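Local coordinates for protein quinone oxidoreductase (Escherichia coli, PDB 1QOR) that catalyses the NADPH-dependent one-electron reduction of quinones to semiquinones, working as a homodimer of the zinc-containing alcohol dehydrogenase family, at residues A[5-10]-A[45-50]; A[29-34]-A[74-79]; A[165-170]-A[185-190]. All coordinates share one frame; numbering follows the deposited sequence.

Contact 1: residues A[5-10]-A[45-50]; sequences IEFHKH and TYIRSG. With NDP (NADPH dihydro-nicotinamide-adenine-dinucleotide phosphate), chain D.
The C-terminal end of helix 42-49, closed by a Schellman motif at Gly50, receives Phe7 and His10 of segment 5-10. The helix end packs on two rings, and no hydrogen bond joins the two segments. The His10 ring lies flat against Gly50, whose CA sits 3.4 Å from the ring centroid and 11° off the normal, a CH-pi contact over the face. Gly50 has positive phi, and with no side chain it lets the ring lie this close. For His10, chi1 (-76°) brings the ring over the helix end and chi2 (125°) turns CD2 to it. There CD2 lies 3.0 Å from Arg48 O, which is near the ring plane. Phe7 comes in beside it. Arg48 CA covers one face of the Phe7 ring, 4.2 Å from its centroid and offset toward the rim. Arg48 turns its side chain elsewhere, to a salt bridge with Glu315 and a hydrogen bond to Gly11 O. The same helix carries cofactor-binding residues. Tyr46 OH donates a hydrogen bond of 2.7 Å to O2D of NADPH, and Asn240 N is a further hydrogen-bond partner of this hydroxyl. Thr45 O takes two bonds from Ser49, through N and OG. At the tip of the Phe7 ring, CZ meets Ile47 CG2 at 3.9 Å, the two side chains crossing at about a right angle.

Contact 2: residues A[29-34]-A[74-79]; sequences NEIQVE and SGVKHI
This is an apolar contact between a strand and a loop in the GroES-like domain. Strand 30-35 meets the loop that joins strands 65-72 and 84-87, and no hydrogen bond crosses between the segments. Val76 and Ile79 of the loop point toward the strand, and Ile31 points back at them. The two methyls of Val76 do different work. CG2 rests on the backbone where the strand begins, 3.3 Å from Glu30 O and 3.5 Å from Asn29 C. CG1 meets Ile31 CG2 at 3.9 Å, the two side chains crossing at about a right angle. Ile31 holds its CG1 between the backbone N and the carbonyl carbon (chi1 59°). Its CG2 branch then serves Val76, while the extended CG1 branch carries CD1 on to Ile79. There Ile31 CD1 touches Ile79 CD1 at 4.1 Å, methyl to methyl. The backbones come nearest at Asn29 and Gly75, with CA atoms 5.2 Å apart. The contact lies away from the NADPH site. Glu30 points away from the loop, and its OE1 bonds to Ala27 N. Around the cluster, Val69 of strand 65-72 touches both Ile31 and Ile79, Ala103 touches Ile31 and Val76, and strand 106-108 adds Ala106 against Ile31 and Ile108 against Ile79.

Contact 3: residues A[165-170]-A[185-190]; sequences GAKLIG and GAWQVI
Parallel backbone hydrogen bonds join strands 167-172 and 188-191, the two strands of a beta-alpha-beta unit of the Rossmann-type domain. Ile190 N donates to Gly170 O at 2.8 Å and Gly170 N to Gln188 O at 2.9 Å. Leu168 O takes Trp187 N at 2.8 Å and, weakly, Gln188 N. A water bridges the segments at this end, donating to Ala166 O and Gly185 O and accepting from Leu168 N. Outside this backbone core, the indole of Trp187 lies across Lys167. The aliphatic chain of Lys167 runs over one face, with CD 3.8 Å from the centroid of the five-membered ring, a CH-pi contact 16° off the normal. Trp187 CG is turned opposite its own N (chi1 -178°), which sets the indole beside Ile169, whose CG1 meets the ring edge at CE3. A serine in place of Trp187 would probably leave the Lys167 chain without its aromatic cover and open a gap beside Ile169. Val189 lies on the face of the sheet opposite Ile169 and Gln188 and packs on helix 175-184, the crossover helix. Leu168 CD2 touches Ala186 CB at 3.8 Å. Farther along, Ile169 CG2 meets Ile190 CD1 at 4.0 Å.

Contacts 1 and 2 interleave along the chain, and contact 3 follows both. Segments 45-50, 29-34 and 74-79 belong to the GroES-like part of the chain, whereas contact 3 belongs to the Rossmann-type, cofactor-binding part. Contacts 1 and 2 have centres 28 Å apart and nearest atoms about 12 Å apart. Contact 3 lies across the centre of the chain from both, its centre 35 Å from that of contact 1 and 41 Å from that of contact 2. NADPH relates contacts 1 and 3: Tyr46 of segment 45-50 bonds to it directly, while the Val189 side chain of contact 3 is about 8 Å from it. Contact 2 takes no part in holding the cofactor.

Contact 1: residues A[5-10]-A[45-50]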
# COMPACT_ATOMS: atom_id res chain seq x y z
N ILE A 5 -2.74 -37.41 -1.76
CA ILE A 5 -1.67 -37.18 -0.80
C ILE A 5 -2.34 -36.46 0.35
O ILE A 5 -3.26 -35.65 0.14
CB ILE A 5 -0.57 -36.25 -1.37
CG1 ILE A 5 0.20 -36.95 -2.50
CG2 ILE A 5 0.38 -35.83 -0.27
CD1 ILE A 5 0.92 -38.22 -2.07
N GLU A 6 -1.93 -36.77 1.56
CA GLU A 6 -2.49 -36.07 2.70
C GLU A 6 -1.51 -35.99 3.83
O GLU A 6 -0.47 -36.64 3.80
CB GLU A 6 -3.83 -36.65 3.13
CG GLU A 6 -3.77 -38.02 3.70
CD GLU A 6 -5.13 -38.44 4.24
OE1 GLU A 6 -6.13 -38.36 3.46
OE2 GLU A 6 -5.19 -38.84 5.43
N PHE A 7 -1.75 -35.03 4.72
CA PHE A 7 -0.88 -34.85 5.88
C PHE A 7 -1.80 -34.70 7.11
O PHE A 7 -2.91 -34.18 7.02
CB PHE A 7 0.14 -33.69 5.68
CG PHE A 7 -0.48 -32.33 5.56
CD1 PHE A 7 -1.05 -31.90 4.35
CD2 PHE A 7 -0.50 -31.46 6.65
CE1 PHE A 7 -1.63 -30.61 4.24
CE2 PHE A 7 -1.07 -30.18 6.57
CZ PHE A 7 -1.64 -29.75 5.35
N HIS A 8 -1.36 -35.30 8.21
CA HIS A 8 -2.08 -35.34 9.48
C HIS A 8 -1.49 -34.37 10.51
O HIS A 8 -2.07 -34.19 11.59
CB HIS A 8 -2.03 -36.78 10.06
CG HIS A 8 -2.79 -37.79 9.25
ND1 HIS A 8 -3.58 -38.77 9.83
CD2 HIS A 8 -2.90 -37.98 7.91
CE1 HIS A 8 -4.13 -39.52 8.88
NE2 HIS A 8 -3.73 -39.06 7.71
N LYS A 9 -0.35 -33.76 10.17
CA LYS A 9 0.31 -32.83 11.08
C LYS A 9 1.19 -31.92 10.25
O LYS A 9 1.62 -32.30 9.16
CB LYS A 9 1.21 -33.59 12.06
CG LYS A 9 2.21 -34.52 11.36
CD LYS A 9 3.16 -35.20 12.31
CE LYS A 9 3.92 -34.15 13.11
NZ LYS A 9 5.20 -34.69 13.73
N HIS A 10 1.48 -30.73 10.77
CA HIS A 10 2.35 -29.82 10.07
C HIS A 10 3.82 -30.16 10.21
O HIS A 10 4.25 -30.70 11.23
CB HIS A 10 2.10 -28.40 10.51
CG HIS A 10 0.85 -27.85 9.92
ND1 HIS A 10 -0.16 -27.32 10.68
CD2 HIS A 10 0.40 -27.86 8.65
CE1 HIS A 10 -1.20 -27.04 9.91
NE2 HIS A 10 -0.88 -27.36 8.67
N THR A 45 3.65 -25.52 0.06
CA THR A 45 4.55 -25.69 1.20
C THR A 45 4.11 -24.82 2.43
O THR A 45 4.45 -25.14 3.57
CB THR A 45 6.05 -25.35 0.84
OG1 THR A 45 6.18 -23.93 0.57
CG2 THR A 45 6.56 -26.16 -0.37
N TYR A 46 3.44 -23.69 2.21
CA TYR A 46 3.01 -22.85 3.33
C TYR A 46 1.92 -23.62 4.14
O TYR A 46 1.88 -23.59 5.40
CB TYR A 46 2.38 -21.55 2.83
CG TYR A 46 3.26 -20.65 1.99
CD1 TYR A 46 4.66 -20.68 2.11
CD2 TYR A 46 2.69 -19.78 1.04
CE1 TYR A 46 5.47 -19.87 1.28
CE2 TYR A 46 3.49 -18.97 0.21
CZ TYR A 46 4.87 -19.02 0.33
OH TYR A 46 5.64 -18.25 -0.54
N ILE A 47 1.02 -24.27 3.40
CA ILE A 47 -0.04 -25.05 3.99
C ILE A 47 0.50 -26.28 4.73
O ILE A 47 0.22 -26.49 5.92
CB ILE A 47 -1.06 -25.39 2.90
CG1 ILE A 47 -1.81 -24.12 2.53
CG2 ILE A 47 -2.05 -26.47 3.33
CD1 ILE A 47 -2.56 -24.30 1.29
N ARG A 48 1.38 -27.03 4.07
CA ARG A 48 1.99 -28.21 4.68
C ARG A 48 2.78 -27.87 5.95
O ARG A 48 2.71 -28.60 6.93
CB ARG A 48 2.93 -28.86 3.65
CG ARG A 48 3.48 -30.23 4.01
CD ARG A 48 4.92 -30.14 4.40
NE ARG A 48 5.70 -29.65 3.30
CZ ARG A 48 6.73 -28.80 3.36
NH1 ARG A 48 7.19 -28.28 4.47
NH2 ARG A 48 7.27 -28.42 2.22
N SER A 49 3.54 -26.78 5.93
CA SER A 49 4.38 -26.39 7.06
C SER A 49 3.60 -25.71 8.19
O SER A 49 4.09 -25.61 9.31
CB SER A 49 5.54 -25.47 6.60
OG SER A 49 5.06 -24.17 6.33
N GLY A 50 2.37 -25.28 7.91
CA GLY A 50 1.59 -24.63 8.92
C GLY A 50 1.58 -23.11 8.89
O GLY A 50 0.93 -22.51 9.74
PA NDP D . 9.33 -20.72 -7.53
O1A NDP D . 9.37 -21.82 -8.53
O2A NDP D . 9.53 -19.33 -8.00
O5B NDP D . 10.26 -21.04 -6.33
C5B NDP D . 10.61 -20.09 -5.36
C4B NDP D . 11.90 -19.44 -5.76
O4B NDP D . 11.97 -18.34 -4.86
C3B NDP D . 13.19 -20.23 -5.54
O3B NDP D . 13.44 -21.10 -6.68
C2B NDP D . 14.20 -19.14 -5.21
O2B NDP D . 14.84 -18.75 -6.41
C1B NDP D . 13.32 -17.98 -4.57
N9A NDP D . 13.75 -17.91 -3.17
C8A NDP D . 14.39 -16.91 -2.56
N7A NDP D . 14.65 -17.24 -1.29
C5A NDP D . 14.16 -18.45 -1.16
C6A NDP D . 14.23 -19.22 -0.00
N6A NDP D . 14.80 -18.79 1.12
N1A NDP D . 13.68 -20.43 -0.08
C2A NDP D . 13.09 -20.91 -1.21
N3A NDP D . 13.03 -20.16 -2.32
C4A NDP D . 13.58 -18.91 -2.30
O3 NDP D . 7.84 -20.81 -6.97
PN NDP D . 6.40 -20.50 -7.54
O1N NDP D . 6.44 -20.04 -8.98
O2N NDP D . 5.48 -21.64 -7.16
O5D NDP D . 6.03 -19.22 -6.58
C5D NDP D . 6.80 -18.02 -6.48
C4D NDP D . 6.31 -17.16 -5.37
O4D NDP D . 5.02 -16.58 -5.70
C3D NDP D . 6.12 -17.91 -4.05
O3D NDP D . 6.57 -17.10 -2.96
C2D NDP D . 4.58 -18.09 -4.02
O2D NDP D . 4.11 -18.29 -2.72
C1D NDP D . 4.07 -16.81 -4.59
N1N NDP D . 2.78 -16.75 -5.33
C2N NDP D . 1.86 -15.78 -5.03
C3N NDP D . 0.67 -15.74 -5.73
C7N NDP D . -0.36 -14.65 -5.46
O7N NDP D . -1.39 -14.59 -6.12
N7N NDP D . -0.04 -13.82 -4.50
C4N NDP D . 0.39 -16.66 -6.74
C5N NDP D . 1.34 -17.65 -7.03
C6N NDP D . 2.52 -17.69 -6.32
P2B NDP D . 16.39 -18.13 -6.40
O1X NDP D . 16.58 -17.60 -7.77
O2X NDP D . 16.39 -17.09 -5.37
O3X NDP D . 17.21 -19.30 -6.05

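Contact 2: residues A[29-34]-A[74-79]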
# COMPACT_ATOMS: atom_id res chain seq x y z
N ASN A 29 -23.31 -28.56 -7.95
CA ASN A 29 -22.57 -27.51 -8.66
C ASN A 29 -21.07 -27.84 -8.93
O ASN A 29 -20.29 -26.96 -9.27
CB ASN A 29 -22.68 -26.19 -7.87
CG ASN A 29 -22.08 -26.27 -6.44
OD1 ASN A 29 -21.82 -27.37 -5.91
ND2 ASN A 29 -21.85 -25.12 -5.83
N GLU A 30 -20.71 -29.11 -8.82
CA GLU A 30 -19.35 -29.57 -9.03
C GLU A 30 -19.20 -30.51 -10.23
O GLU A 30 -20.17 -30.99 -10.79
CB GLU A 30 -18.88 -30.34 -7.79
CG GLU A 30 -18.93 -29.56 -6.48
CD GLU A 30 -18.32 -30.32 -5.29
OE1 GLU A 30 -18.39 -31.57 -5.25
OE2 GLU A 30 -17.78 -29.65 -4.38
N ILE A 31 -17.96 -30.78 -10.61
CA ILE A 31 -17.64 -31.72 -11.68
C ILE A 31 -16.55 -32.58 -11.03
O ILE A 31 -15.92 -32.15 -10.05
CB ILE A 31 -17.03 -31.02 -12.94
CG1 ILE A 31 -15.74 -30.25 -12.57
CG2 ILE A 31 -18.07 -30.14 -13.58
CD1 ILE A 31 -15.00 -29.56 -13.72
N GLN A 32 -16.38 -33.80 -11.51
CA GLN A 32 -15.35 -34.68 -11.00
C GLN A 32 -14.33 -34.81 -12.11
O GLN A 32 -14.70 -35.08 -13.26
CB GLN A 32 -15.93 -36.04 -10.71
CG GLN A 32 -14.89 -37.07 -10.42
CD GLN A 32 -15.52 -38.27 -9.75
OE1 GLN A 32 -16.03 -38.16 -8.62
NE2 GLN A 32 -15.53 -39.41 -10.46
N VAL A 33 -13.05 -34.69 -11.77
CA VAL A 33 -12.00 -34.74 -12.79
C VAL A 33 -10.96 -35.79 -12.52
O VAL A 33 -10.52 -35.97 -11.39
CB VAL A 33 -11.30 -33.35 -12.90
CG1 VAL A 33 -10.08 -33.39 -13.80
CG2 VAL A 33 -12.30 -32.30 -13.36
N GLU A 34 -10.64 -36.56 -13.54
CA GLU A 34 -9.59 -37.55 -13.40
C GLU A 34 -8.36 -36.74 -13.78
O GLU A 34 -8.22 -36.32 -14.96
CB GLU A 34 -9.75 -38.68 -14.40
CG GLU A 34 -10.92 -39.61 -14.21
CD GLU A 34 -11.01 -40.56 -15.40
OE1 GLU A 34 -10.05 -41.36 -15.63
OE2 GLU A 34 -12.01 -40.45 -16.16
N SER A 74 -25.61 -32.24 -10.96
CA SER A 74 -26.91 -31.96 -11.57
C SER A 74 -27.14 -30.51 -11.99
O SER A 74 -27.84 -30.26 -12.98
CB SER A 74 -28.05 -32.41 -10.65
OG SER A 74 -27.95 -31.78 -9.38
N GLY A 75 -26.59 -29.56 -11.24
CA GLY A 75 -26.77 -28.17 -11.62
C GLY A 75 -25.79 -27.68 -12.69
O GLY A 75 -26.02 -26.64 -13.31
N VAL A 76 -24.70 -28.41 -12.91
CA VAL A 76 -23.69 -28.00 -13.87
C VAL A 76 -24.17 -28.09 -15.31
O VAL A 76 -24.45 -29.17 -15.81
CB VAL A 76 -22.38 -28.79 -13.70
CG1 VAL A 76 -21.37 -28.40 -14.79
CG2 VAL A 76 -21.82 -28.54 -12.31
N LYS A 77 -24.21 -26.93 -15.97
CA LYS A 77 -24.66 -26.83 -17.35
C LYS A 77 -23.57 -26.51 -18.38
O LYS A 77 -23.61 -27.01 -19.50
CB LYS A 77 -25.76 -25.76 -17.45
N HIS A 78 -22.59 -25.69 -17.98
CA HIS A 78 -21.52 -25.30 -18.90
C HIS A 78 -20.42 -26.31 -19.18
O HIS A 78 -19.56 -26.05 -20.02
CB HIS A 78 -20.90 -23.96 -18.47
CG HIS A 78 -20.04 -24.04 -17.24
ND1 HIS A 78 -20.55 -24.24 -15.98
CD2 HIS A 78 -18.70 -23.91 -17.08
CE1 HIS A 78 -19.57 -24.21 -15.09
NE2 HIS A 78 -18.44 -24.01 -15.74
N ILE A 79 -20.41 -27.45 -18.47
CA ILE A 79 -19.36 -28.46 -18.68
C ILE A 79 -19.98 -29.85 -18.75
O ILE A 79 -20.99 -30.11 -18.10
CB ILE A 79 -18.28 -28.43 -17.53
CG1 ILE A 79 -17.58 -27.06 -17.51
CG2 ILE A 79 -17.27 -29.56 -17.70
CD1 ILE A 79 -16.63 -26.87 -16.39

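Contact 3: residues A[165-170]-A[185-190]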
# COMPACT_ATOMS: atom_id res chain seq x y z
N GLY A 165 6.56 -5.71 -24.29
CA GLY A 165 7.55 -4.77 -24.75
C GLY A 165 8.09 -3.98 -23.58
O GLY A 165 8.57 -2.85 -23.74
N ALA A 166 8.11 -4.61 -22.42
CA ALA A 166 8.55 -3.95 -21.22
C ALA A 166 9.92 -4.43 -20.83
O ALA A 166 10.40 -5.43 -21.37
CB ALA A 166 7.55 -4.18 -20.11
N LYS A 167 10.53 -3.76 -19.86
CA LYS A 167 11.87 -4.10 -19.44
C LYS A 167 12.01 -4.64 -18.01
O LYS A 167 12.35 -3.93 -17.07
CB LYS A 167 12.81 -2.91 -19.68
CG LYS A 167 12.92 -2.47 -21.17
CD LYS A 167 13.92 -1.31 -21.24
CE LYS A 167 14.08 -0.73 -22.64
NZ LYS A 167 14.28 -1.80 -23.65
N LEU A 168 11.81 -5.93 -17.89
CA LEU A 168 11.92 -6.57 -16.61
C LEU A 168 13.37 -6.70 -16.19
O LEU A 168 14.21 -7.17 -16.98
CB LEU A 168 11.24 -7.97 -16.67
CG LEU A 168 11.19 -8.89 -15.42
CD1 LEU A 168 9.88 -9.66 -15.47
CD2 LEU A 168 12.37 -9.83 -15.27
N ILE A 169 13.67 -6.26 -14.97
CA ILE A 169 14.99 -6.41 -14.39
C ILE A 169 14.72 -7.53 -13.34
O ILE A 169 13.95 -7.32 -12.40
CB ILE A 169 15.43 -5.09 -13.70
CG1 ILE A 169 15.51 -3.95 -14.72
CG2 ILE A 169 16.69 -5.30 -12.86
CD1 ILE A 169 15.50 -2.56 -14.06
N GLY A 170 15.27 -8.73 -13.52
CA GLY A 170 14.99 -9.81 -12.59
C GLY A 170 16.11 -10.07 -11.62
O GLY A 170 17.20 -9.56 -11.85
N GLY A 185 13.57 -13.68 -21.56
CA GLY A 185 13.10 -12.35 -21.88
C GLY A 185 13.34 -11.26 -20.86
O GLY A 185 12.88 -10.14 -21.06
N ALA A 186 14.06 -11.54 -19.79
CA ALA A 186 14.39 -10.52 -18.82
C ALA A 186 15.38 -9.59 -19.52
O ALA A 186 16.32 -10.06 -20.20
CB ALA A 186 15.06 -11.13 -17.63
N TRP A 187 15.20 -8.28 -19.36
CA TRP A 187 16.06 -7.28 -19.95
C TRP A 187 17.44 -7.34 -19.32
O TRP A 187 18.43 -7.42 -20.02
CB TRP A 187 15.44 -5.92 -19.80
CG TRP A 187 16.23 -4.80 -20.41
CD1 TRP A 187 16.52 -4.62 -21.74
CD2 TRP A 187 16.72 -3.64 -19.74
NE1 TRP A 187 17.14 -3.41 -21.93
CE2 TRP A 187 17.27 -2.79 -20.71
CE3 TRP A 187 16.73 -3.24 -18.39
CZ2 TRP A 187 17.83 -1.55 -20.40
CZ3 TRP A 187 17.29 -2.01 -18.08
CH2 TRP A 187 17.83 -1.18 -19.07
N GLN A 188 17.50 -7.34 -18.00
CA GLN A 188 18.75 -7.44 -17.25
C GLN A 188 18.42 -8.28 -16.02
O GLN A 188 17.24 -8.38 -15.64
CB GLN A 188 19.30 -6.06 -16.86
CG GLN A 188 19.83 -5.26 -18.09
CD GLN A 188 20.68 -4.05 -17.71
OE1 GLN A 188 21.73 -4.18 -17.10
NE2 GLN A 188 20.22 -2.86 -18.11
N VAL A 189 19.44 -8.89 -15.41
CA VAL A 189 19.27 -9.76 -14.25
C VAL A 189 20.36 -9.46 -13.25
O VAL A 189 21.53 -9.32 -13.62
CB VAL A 189 19.40 -11.27 -14.67
CG1 VAL A 189 19.51 -12.18 -13.45
CG2 VAL A 189 18.21 -11.69 -15.58
N ILE A 190 19.99 -9.39 -11.98
CA ILE A 190 20.94 -9.12 -10.90
C ILE A 190 20.93 -10.38 -10.08
O ILE A 190 19.87 -10.90 -9.78
CB ILE A 190 20.45 -7.96 -9.98
CG1 ILE A 190 20.30 -6.66 -10.78
CG2 ILE A 190 21.40 -7.75 -8.80
CD1 ILE A 190 19.49 -5.61 -10.07
O HOH W 1 11.60 -7.64 -20.46